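Local coordinates for putative triphosphoribosyl-dephospho-coA synthase (Archaeoglobus fulgidus DSM 4304, PDB 3H9P), which is of unproven function but, like its CitG relatives, probably binds ATP and may use it to make triphosphoribosyl-dephospho-CoA, at residues A[32-37]-A[84-89]; A[42-47]-A[99-104]; A[65-70]-A[152-157]. One frame throughout, in Å; residues are numbered along the deposited sequence.

Contact 1: residues A[32-37]-A[84-89]; sequences EKRIIG and RNRLRR
Two guanidinium groups, those of R34 and R86, lie one over the other with their planes 25° apart and their centres 4.5 Å from each other. On one face of the R86 group sits R34 NH1, 3.4 Å above the plane and displaced toward the rim; seen from the R34 group, R86 NH2 comes in obliquely. The stack is therefore offset, and R34 NH1 is 3.5 Å from R86 NH2, two donors that cannot bond to each other.

The two chains reach this position differently. R86 projects from the end of helix 76-88 with its chain extended from CG to NE, whereas R34 folds at chi2 (-87°), which lays its CD alongside R86 NE at 4.0 Å. R34 itself stands in the short turn joining helix 24-33 to helix 36-46, where its positive phi of 71° turns the backbone out of the first helix. Beneath the charged pair the contact becomes apolar: I36 CG2 touches L87 CD2 at 4.2 Å, and both residues also rest on P66 and on L133 of helix 133-138.

The two cations are held unequally from elsewhere. R34 NH1 is firmly placed, hydrogen-bonded to S69 O and in a salt bridge with D72, while for R86 the bond is a weak one, from NH1 to the neutral S70 OG. The D72 carboxylate probably offsets part of the paired positive charge and so makes the close approach of the two cations tolerable, with the I36–L87 pair closing the contact on its buried side.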
loop_
_atom_site.group_PDB
_atom_site.type_symbol
_atom_site.label_atom_id
_atom_site.label_comp_id
_atom_site.label_asym_id
_atom_site.label_seq_id
_atom_site.Cartn_x
_atom_site.Cartn_y
_atom_site.Cartn_z
ATOM N N GLU A 32 -2.487 -12.213 -30.054
ATOM C CA GLU A 32 -2.690 -11.500 -31.316
ATOM C C GLU A 32 -2.379 -9.992 -31.253
ATOM O O GLU A 32 -1.597 -9.486 -32.053
ATOM C CB GLU A 32 -4.135 -11.691 -31.779
ATOM C CG GLU A 32 -4.321 -11.293 -33.219
ATOM C CD GLU A 32 -5.756 -11.073 -33.613
ATOM O OE1 GLU A 32 -6.585 -10.621 -32.770
ATOM O OE2 GLU A 32 -6.048 -11.337 -34.798
ATOM N N LYS A 33 -2.984 -9.272 -30.311
ATOM C CA LYS A 33 -2.818 -7.809 -30.273
ATOM C C LYS A 33 -1.644 -7.290 -29.422
ATOM O O LYS A 33 -1.129 -6.213 -29.689
ATOM C CB LYS A 33 -4.119 -7.092 -29.862
ATOM C CG LYS A 33 -5.383 -7.485 -30.658
ATOM C CD LYS A 33 -6.547 -6.603 -30.200
ATOM C CE LYS A 33 -7.726 -6.718 -31.143
ATOM N NZ LYS A 33 -8.513 -7.951 -30.866
ATOM N N ARG A 34 -1.255 -8.041 -28.391
ATOM C CA ARG A 34 -0.107 -7.706 -27.521
ATOM C C ARG A 34 -0.427 -6.504 -26.623
ATOM O O ARG A 34 0.442 -5.715 -26.275
ATOM C CB ARG A 34 1.159 -7.399 -28.356
ATOM C CG ARG A 34 1.370 -8.272 -29.557
ATOM C CD ARG A 34 2.124 -9.516 -29.222
ATOM N NE ARG A 34 2.400 -10.346 -30.398
ATOM C CZ ARG A 34 3.367 -11.269 -30.471
ATOM N NH1 ARG A 34 4.182 -11.503 -29.433
ATOM N NH2 ARG A 34 3.528 -11.967 -31.595
ATOM N N ILE A 35 -1.688 -6.392 -26.267
ATOM C CA ILE A 35 -2.271 -5.278 -25.555
ATOM C C ILE A 35 -2.275 -5.607 -24.065
ATOM O O ILE A 35 -3.137 -6.344 -23.629
ATOM C CB ILE A 35 -3.758 -5.275 -25.962
ATOM C CG1 ILE A 35 -4.159 -6.777 -26.243
ATOM C CG2 ILE A 35 -4.003 -4.327 -27.138
ATOM C CD1 ILE A 35 -5.509 -7.285 -25.696
ATOM N N ILE A 36 -1.383 -5.054 -23.253
ATOM C CA ILE A 36 -1.293 -5.551 -21.869
ATOM C C ILE A 36 -2.525 -5.184 -21.009
ATOM O O ILE A 36 -3.213 -6.074 -20.515
ATOM C CB ILE A 36 0.030 -5.173 -21.141
ATOM C CG1 ILE A 36 1.278 -5.610 -21.934
ATOM C CG2 ILE A 36 0.050 -5.732 -19.655
ATOM C CD1 ILE A 36 1.323 -7.029 -22.336
ATOM N N GLY A 37 -2.753 -3.879 -20.830
ATOM C CA GLY A 37 -3.835 -3.333 -20.023
ATOM C C GLY A 37 -5.194 -3.905 -20.378
ATOM O O GLY A 37 -5.882 -4.493 -19.530
ATOM N N ARG A 84 9.066 -8.074 -20.072
ATOM C CA ARG A 84 9.568 -6.867 -19.403
ATOM C C ARG A 84 9.713 -5.711 -20.405
ATOM O O ARG A 84 9.334 -4.577 -20.108
ATOM C CB ARG A 84 10.903 -7.140 -18.744
ATOM C CG ARG A 84 11.537 -5.928 -18.141
ATOM C CD ARG A 84 12.813 -6.335 -17.504
ATOM N NE ARG A 84 13.087 -5.618 -16.278
ATOM C CZ ARG A 84 14.265 -5.665 -15.649
ATOM N NH1 ARG A 84 15.273 -6.401 -16.144
ATOM N NH2 ARG A 84 14.446 -4.971 -14.525
ATOM N N ASN A 85 10.276 -6.005 -21.572
ATOM C CA ASN A 85 10.421 -5.016 -22.633
ATOM C C ASN A 85 9.070 -4.464 -23.130
ATOM O O ASN A 85 8.891 -3.258 -23.247
ATOM C CB ASN A 85 11.240 -5.606 -23.780
ATOM C CG ASN A 85 12.736 -5.757 -23.421
ATOM O OD1 ASN A 85 13.264 -5.038 -22.561
ATOM N ND2 ASN A 85 13.423 -6.680 -24.094
ATOM N N ARG A 86 8.104 -5.343 -23.377
ATOM C CA ARG A 86 6.774 -4.875 -23.690
ATOM C C ARG A 86 6.159 -4.053 -22.555
ATOM O O ARG A 86 5.449 -3.091 -22.802
ATOM C CB ARG A 86 5.845 -6.022 -24.107
ATOM C CG ARG A 86 6.111 -6.505 -25.504
ATOM C CD ARG A 86 5.030 -7.518 -26.016
ATOM N NE ARG A 86 5.245 -7.710 -27.451
ATOM C CZ ARG A 86 6.069 -8.626 -27.966
ATOM N NH1 ARG A 86 6.725 -9.479 -27.172
ATOM N NH2 ARG A 86 6.237 -8.687 -29.279
ATOM N N LEU A 87 6.439 -4.420 -21.312
ATOM C CA LEU A 87 5.902 -3.665 -20.155
ATOM C C LEU A 87 6.422 -2.230 -20.107
ATOM O O LEU A 87 5.672 -1.285 -19.794
ATOM C CB LEU A 87 6.226 -4.398 -18.840
ATOM C CG LEU A 87 5.310 -5.579 -18.541
ATOM C CD1 LEU A 87 5.977 -6.535 -17.527
ATOM C CD2 LEU A 87 3.929 -5.133 -18.053
ATOM N N ARG A 88 7.711 -2.078 -20.424
ATOM C CA ARG A 88 8.345 -0.774 -20.499
ATOM C C ARG A 88 7.763 0.045 -21.665
ATOM O O ARG A 88 7.795 1.263 -21.634
ATOM C CB ARG A 88 9.860 -0.902 -20.714
ATOM C CG ARG A 88 10.658 -1.658 -19.679
ATOM C CD ARG A 88 12.143 -1.764 -20.151
ATOM N NE ARG A 88 13.025 -2.196 -19.064
ATOM C CZ ARG A 88 13.784 -3.298 -19.043
ATOM N NH1 ARG A 88 13.832 -4.118 -20.095
ATOM N NH2 ARG A 88 14.521 -3.569 -17.956
ATOM N N ARG A 89 7.263 -0.599 -22.712
ATOM C CA ARG A 89 6.740 0.183 -23.841
ATOM C C ARG A 89 5.233 0.409 -23.723
ATOM O O ARG A 89 4.609 0.865 -24.678
ATOM C CB ARG A 89 7.050 -0.491 -25.187
ATOM C CG ARG A 89 8.507 -0.478 -25.608
ATOM C CD ARG A 89 8.801 -1.577 -26.613
ATOM N NE ARG A 89 10.241 -1.822 -26.650
ATOM C CZ ARG A 89 11.106 -1.159 -27.424
ATOM N NH1 ARG A 89 10.677 -0.226 -28.280
ATOM N NH2 ARG A 89 12.408 -1.440 -27.357
#

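Contact 2: residues A[42-47]-A[99-104]; sequences RAVKES and LEAFRL
The CA atoms of V44 and A101 are the nearest pair across the segments, 6.3 Å apart, where helix 36-46 and helix 92-105 run in roughly the same direction. Small side chains permit this proximity. V44 divides its branches between two targets: CG1, anti to the backbone N at chi1 170°, meets the carbonyl A101 O at 3.7 Å, while CG2 packs on A101 CB at 4.0 Å. The methyl of A101 thus lets the valine touch the neighbouring backbone itself. L104 also directs its CB toward the first helix, although the rest of its side chain is not modelled.

At the exposed margin, K45 and E100 reach across with extended chains. K45 NZ and E100 OE2 remain 4.1 Å apart, too far for a direct salt bridge, and a water spans them instead. It accepts from K45 NZ at 3.3 Å and donates to E100 OE2 at 2.6 Å; the water bridges the two groups, and at this distance the opposite charges probably attract each other as well.

Where helix 36-46 finishes, A43 O takes two bonds, from S47 N and from S47 OG, the donors arriving from opposite faces of the carbonyl plane; the serine hydroxyl thereby folds back onto the last turn.

The pair belongs to an all-helical bundle. F61 of helix 58-68 packs against A43, V44 and S47, and F58 of the same helix against A101; helix 24-33 flanks A43 and E46, and helix 118-129 lies against L99.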
loop_
_atom_site.group_PDB
_atom_site.type_symbol
_atom_site.label_atom_id
_atom_site.label_comp_id
_atom_site.label_asym_id
_atom_site.label_seq_id
_atom_site.Cartn_x
_atom_site.Cartn_y
_atom_site.Cartn_z
ATOM N N ARG A 42 -9.892 -7.523 -19.917
ATOM C CA ARG A 42 -10.713 -8.520 -20.589
ATOM C C ARG A 42 -10.653 -9.848 -19.853
ATOM O O ARG A 42 -11.699 -10.467 -19.581
ATOM C CB ARG A 42 -10.263 -8.685 -22.039
ATOM C CG ARG A 42 -11.085 -7.785 -22.993
ATOM C CD ARG A 42 -10.285 -7.130 -24.127
ATOM N NE ARG A 42 -11.079 -6.099 -24.790
ATOM C CZ ARG A 42 -11.857 -6.296 -25.862
ATOM N NH1 ARG A 42 -11.951 -7.496 -26.424
ATOM N NH2 ARG A 42 -12.545 -5.277 -26.380
ATOM N N ALA A 43 -9.449 -10.281 -19.505
ATOM C CA ALA A 43 -9.301 -11.531 -18.772
ATOM C C ALA A 43 -10.153 -11.489 -17.530
ATOM O O ALA A 43 -10.856 -12.446 -17.229
ATOM C CB ALA A 43 -7.815 -11.827 -18.420
ATOM N N VAL A 44 -10.102 -10.366 -16.823
ATOM C CA VAL A 44 -10.824 -10.247 -15.561
ATOM C C VAL A 44 -12.321 -10.256 -15.789
ATOM O O VAL A 44 -13.051 -10.966 -15.100
ATOM C CB VAL A 44 -10.401 -8.974 -14.751
ATOM C CG1 VAL A 44 -11.338 -8.742 -13.575
ATOM C CG2 VAL A 44 -8.975 -9.098 -14.281
ATOM N N LYS A 45 -12.790 -9.443 -16.737
ATOM C CA LYS A 45 -14.219 -9.429 -17.029
ATOM C C LYS A 45 -14.659 -10.827 -17.467
ATOM O O LYS A 45 -15.702 -11.318 -17.043
ATOM C CB LYS A 45 -14.547 -8.393 -18.087
ATOM C CG LYS A 45 -14.421 -6.956 -17.608
ATOM C CD LYS A 45 -14.842 -5.995 -18.707
ATOM C CE LYS A 45 -14.679 -4.559 -18.292
ATOM N NZ LYS A 45 -15.451 -3.659 -19.197
ATOM N N GLU A 46 -13.834 -11.497 -18.258
ATOM C CA GLU A 46 -14.254 -12.760 -18.857
ATOM C C GLU A 46 -14.452 -13.874 -17.857
ATOM O O GLU A 46 -15.531 -14.445 -17.771
ATOM C CB GLU A 46 -13.300 -13.210 -19.968
ATOM C CG GLU A 46 -13.754 -12.759 -21.321
ATOM C CD GLU A 46 -12.905 -13.288 -22.462
ATOM O OE1 GLU A 46 -12.312 -14.404 -22.350
ATOM O OE2 GLU A 46 -12.854 -12.566 -23.496
ATOM N N SER A 47 -13.400 -14.182 -17.107
ATOM C CA SER A 47 -13.434 -15.309 -16.205
ATOM C C SER A 47 -14.306 -15.016 -14.970
ATOM O O SER A 47 -14.312 -15.782 -14.002
ATOM C CB SER A 47 -12.020 -15.675 -15.808
ATOM O OG SER A 47 -11.441 -14.602 -15.117
ATOM N N LEU A 99 -5.845 -0.688 -13.452
ATOM C CA LEU A 99 -6.534 -0.138 -12.293
ATOM C C LEU A 99 -8.050 -0.419 -12.285
ATOM O O LEU A 99 -8.606 -0.872 -11.279
ATOM C CB LEU A 99 -6.238 1.366 -12.176
ATOM C CG LEU A 99 -6.710 2.108 -10.922
ATOM C CD1 LEU A 99 -6.344 1.345 -9.635
ATOM C CD2 LEU A 99 -6.092 3.496 -10.885
ATOM N N GLU A 100 -8.713 -0.182 -13.409
ATOM C CA GLU A 100 -10.098 -0.606 -13.572
ATOM C C GLU A 100 -10.301 -2.122 -13.394
ATOM O O GLU A 100 -11.275 -2.548 -12.793
ATOM C CB GLU A 100 -10.628 -0.161 -14.927
ATOM C CG GLU A 100 -12.091 -0.526 -15.135
ATOM C CD GLU A 100 -12.565 -0.259 -16.530
ATOM O OE1 GLU A 100 -11.881 0.527 -17.239
ATOM O OE2 GLU A 100 -13.624 -0.820 -16.920
ATOM N N ALA A 101 -9.364 -2.938 -13.878
ATOM C CA ALA A 101 -9.456 -4.398 -13.694
ATOM C C ALA A 101 -9.391 -4.792 -12.209
ATOM O O ALA A 101 -10.097 -5.721 -11.751
ATOM C CB ALA A 101 -8.351 -5.144 -14.516
ATOM N N PHE A 102 -8.550 -4.064 -11.480
ATOM C CA PHE A 102 -8.368 -4.232 -10.041
ATOM C C PHE A 102 -9.647 -3.911 -9.300
ATOM O O PHE A 102 -10.101 -4.707 -8.462
ATOM C CB PHE A 102 -7.235 -3.313 -9.542
ATOM C CG PHE A 102 -7.038 -3.328 -8.045
ATOM C CD1 PHE A 102 -6.228 -4.301 -7.443
ATOM C CD2 PHE A 102 -7.641 -2.353 -7.232
ATOM C CE1 PHE A 102 -6.009 -4.303 -6.042
ATOM C CE2 PHE A 102 -7.445 -2.351 -5.834
ATOM C CZ PHE A 102 -6.630 -3.331 -5.239
ATOM N N ARG A 103 -10.234 -2.754 -9.605
ATOM C CA ARG A 103 -11.467 -2.353 -8.915
ATOM C C ARG A 103 -12.610 -3.339 -9.207
ATOM O O ARG A 103 -13.419 -3.618 -8.341
ATOM C CB ARG A 103 -11.859 -0.932 -9.263
ATOM N N LEU A 104 -12.651 -3.895 -10.415
ATOM C CA LEU A 104 -13.683 -4.857 -10.752
ATOM C C LEU A 104 -13.394 -6.190 -10.058
ATOM O O LEU A 104 -14.302 -6.891 -9.648
ATOM C CB LEU A 104 -13.782 -5.025 -12.256
HETATM O O HOH W 1 -13.992 -0.745 -19.487
#

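Contact 3: residues A[65-70]-A[152-157]; sequences VPLISS and DGFKIS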
loop_
_atom_site.group_PDB
_atom_site.type_symbol
_atom_site.label_atom_id
_atom_site.label_comp_id
_atom_site.label_asym_id
_atom_site.label_seq_id
_atom_site.Cartn_x
_atom_site.Cartn_y
_atom_site.Cartn_z
ATOM N N VAL A 65 -0.750 -12.111 -18.436
ATOM C CA VAL A 65 -0.966 -11.380 -19.655
ATOM C C VAL A 65 0.338 -10.832 -20.273
ATOM O O VAL A 65 0.535 -10.929 -21.490
ATOM C CB VAL A 65 -2.120 -10.329 -19.447
ATOM C CG1 VAL A 65 -2.183 -9.352 -20.547
ATOM C CG2 VAL A 65 -3.445 -11.070 -19.280
ATOM N N PRO A 66 1.243 -10.257 -19.461
ATOM C CA PRO A 66 2.488 -9.798 -20.113
ATOM C C PRO A 66 3.346 -10.925 -20.698
ATOM O O PRO A 66 4.000 -10.698 -21.722
ATOM C CB PRO A 66 3.255 -9.117 -18.979
ATOM C CG PRO A 66 2.238 -8.700 -18.050
ATOM C CD PRO A 66 1.184 -9.786 -18.072
ATOM N N LEU A 67 3.346 -12.103 -20.054
ATOM C CA LEU A 67 4.064 -13.248 -20.603
ATOM C C LEU A 67 3.385 -13.763 -21.855
ATOM O O LEU A 67 4.056 -14.096 -22.806
ATOM C CB LEU A 67 4.198 -14.391 -19.586
ATOM C CG LEU A 67 4.803 -13.999 -18.231
ATOM C CD1 LEU A 67 4.571 -15.106 -17.196
ATOM C CD2 LEU A 67 6.238 -13.520 -18.328
ATOM N N ILE A 68 2.048 -13.806 -21.852
ATOM C CA ILE A 68 1.330 -14.246 -23.021
ATOM C C ILE A 68 1.504 -13.287 -24.215
ATOM O O ILE A 68 1.505 -13.700 -25.366
ATOM C CB ILE A 68 -0.131 -14.553 -22.708
ATOM C CG1 ILE A 68 -0.158 -15.748 -21.710
ATOM C CG2 ILE A 68 -0.897 -14.891 -24.041
ATOM C CD1 ILE A 68 -1.472 -16.009 -20.956
ATOM N N SER A 69 1.693 -12.010 -23.929
ATOM C CA SER A 69 1.858 -11.022 -24.989
ATOM C C SER A 69 3.161 -11.254 -25.709
ATOM O O SER A 69 3.326 -10.809 -26.836
ATOM C CB SER A 69 1.812 -9.593 -24.440
ATOM O OG SER A 69 3.061 -9.248 -23.871
ATOM N N SER A 70 4.065 -11.982 -25.050
ATOM C CA SER A 70 5.375 -12.345 -25.624
ATOM C C SER A 70 5.519 -13.861 -25.853
ATOM O O SER A 70 6.641 -14.390 -25.852
ATOM C CB SER A 70 6.485 -11.879 -24.684
ATOM O OG SER A 70 6.293 -10.523 -24.317
ATOM N N ASP A 152 11.272 -6.574 -12.688
ATOM C CA ASP A 152 12.609 -7.126 -12.666
ATOM C C ASP A 152 12.731 -8.323 -13.565
ATOM O O ASP A 152 13.574 -9.150 -13.322
ATOM C CB ASP A 152 13.006 -7.569 -11.242
ATOM C CG ASP A 152 12.169 -8.804 -10.715
ATOM O OD1 ASP A 152 11.490 -9.591 -11.478
ATOM O OD2 ASP A 152 12.205 -8.984 -9.484
ATOM N N GLY A 153 11.858 -8.467 -14.549
ATOM C CA GLY A 153 11.947 -9.603 -15.447
ATOM C C GLY A 153 11.372 -10.916 -14.933
ATOM O O GLY A 153 11.789 -11.973 -15.367
ATOM N N PHE A 154 10.428 -10.881 -14.006
ATOM C CA PHE A 154 9.768 -12.126 -13.601
ATOM C C PHE A 154 10.720 -13.137 -12.916
ATOM O O PHE A 154 10.651 -14.338 -13.160
ATOM C CB PHE A 154 9.036 -12.777 -14.804
ATOM C CG PHE A 154 7.817 -12.010 -15.248
ATOM C CD1 PHE A 154 6.561 -12.291 -14.699
ATOM C CD2 PHE A 154 7.930 -11.002 -16.187
ATOM C CE1 PHE A 154 5.462 -11.575 -15.068
ATOM C CE2 PHE A 154 6.820 -10.277 -16.586
ATOM C CZ PHE A 154 5.563 -10.561 -16.019
ATOM N N LYS A 155 11.579 -12.647 -12.040
ATOM C CA LYS A 155 12.565 -13.509 -11.366
ATOM C C LYS A 155 11.954 -14.639 -10.503
ATOM O O LYS A 155 12.452 -15.754 -10.516
ATOM C CB LYS A 155 13.560 -12.677 -10.584
ATOM C CG LYS A 155 14.634 -12.062 -11.508
ATOM C CD LYS A 155 15.191 -10.750 -10.954
ATOM C CE LYS A 155 16.143 -10.943 -9.774
ATOM N NZ LYS A 155 16.443 -9.632 -9.058
ATOM N N ILE A 156 10.884 -14.372 -9.775
ATOM C CA ILE A 156 10.228 -15.447 -9.037
ATOM C C ILE A 156 9.625 -16.534 -9.950
ATOM O O ILE A 156 9.786 -17.719 -9.710
ATOM C CB ILE A 156 9.181 -14.880 -8.062
ATOM C CG1 ILE A 156 9.901 -13.950 -7.066
ATOM C CG2 ILE A 156 8.482 -16.005 -7.331
ATOM C CD1 ILE A 156 9.008 -12.848 -6.386
ATOM N N SER A 157 8.991 -16.135 -11.034
ATOM C CA SER A 157 8.370 -17.072 -11.936
ATOM C C SER A 157 9.367 -18.016 -12.598
ATOM O O SER A 157 9.094 -19.211 -12.744
ATOM C CB SER A 157 7.577 -16.296 -13.008
ATOM O OG SER A 157 6.590 -15.503 -12.359
#
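F154 and L67 are each turned at chi1 (-70° and -53°) to set CG anti to the carbonyl carbon, and this aims the phenyl ring and the isobutyl group at one another from segments whose backbones stay well apart. Sliding past each other in opposite directions, the two chains bring L67 CD2 almost exactly above the middle of the F154 ring, 3.5 Å from its centroid and only 4° off the normal: a CH-pi contact over the face. P66 CB approaches the same ring obliquely, 4.0 Å from F154 CZ, and S157 OG lies at the ring edge, in plane.

F154 occupies the N-cap position of helix 155-167, at the end of a tight connection from helix 145-151. An Asx motif shapes this turn: K155 N donates nearly straight to D152 OD1 at 3.1 Å, entering from above the carboxylate plane. G153 and F154 both have positive phi, and the ring is thrown inward onto helix 58-68.

That helix is kinked where the proline nitrogen of P66 lacks a bond to the preceding turn. Nearby, S69 OG donates to P66 O at 2.8 Å, with a weak bond from S70 OG to the same oxygen. Helix 230-246 supplies further walls to this buried site, F241 touching L67, and S238 OG and S157 OG sharing a hydrogen bond.

Overall arrangement
Contacts 1 and 3 adjoin, their centres about 10 Å apart, and share a polar seam: R34 NH1 lies 2.8 Å from S69 O, and R86 NH1 lies 3.1 Å from S70 OG. Segment 65-70 thus serves both: S69 and S70 bond to the arginines, S70 weakly, while P66 and L67 meet F154. Contact 2 stands further off, about 17 Å centre to centre from contact 1 and 19 Å from contact 3, yet it shares helix 36-46 with contact 1. Contact 3 is the most deeply placed, about 9 Å from the centre of the chain. None of the three can be tied to the presumed ATP site; together they join helices that are not consecutive in the chain, and their segments alternate along it.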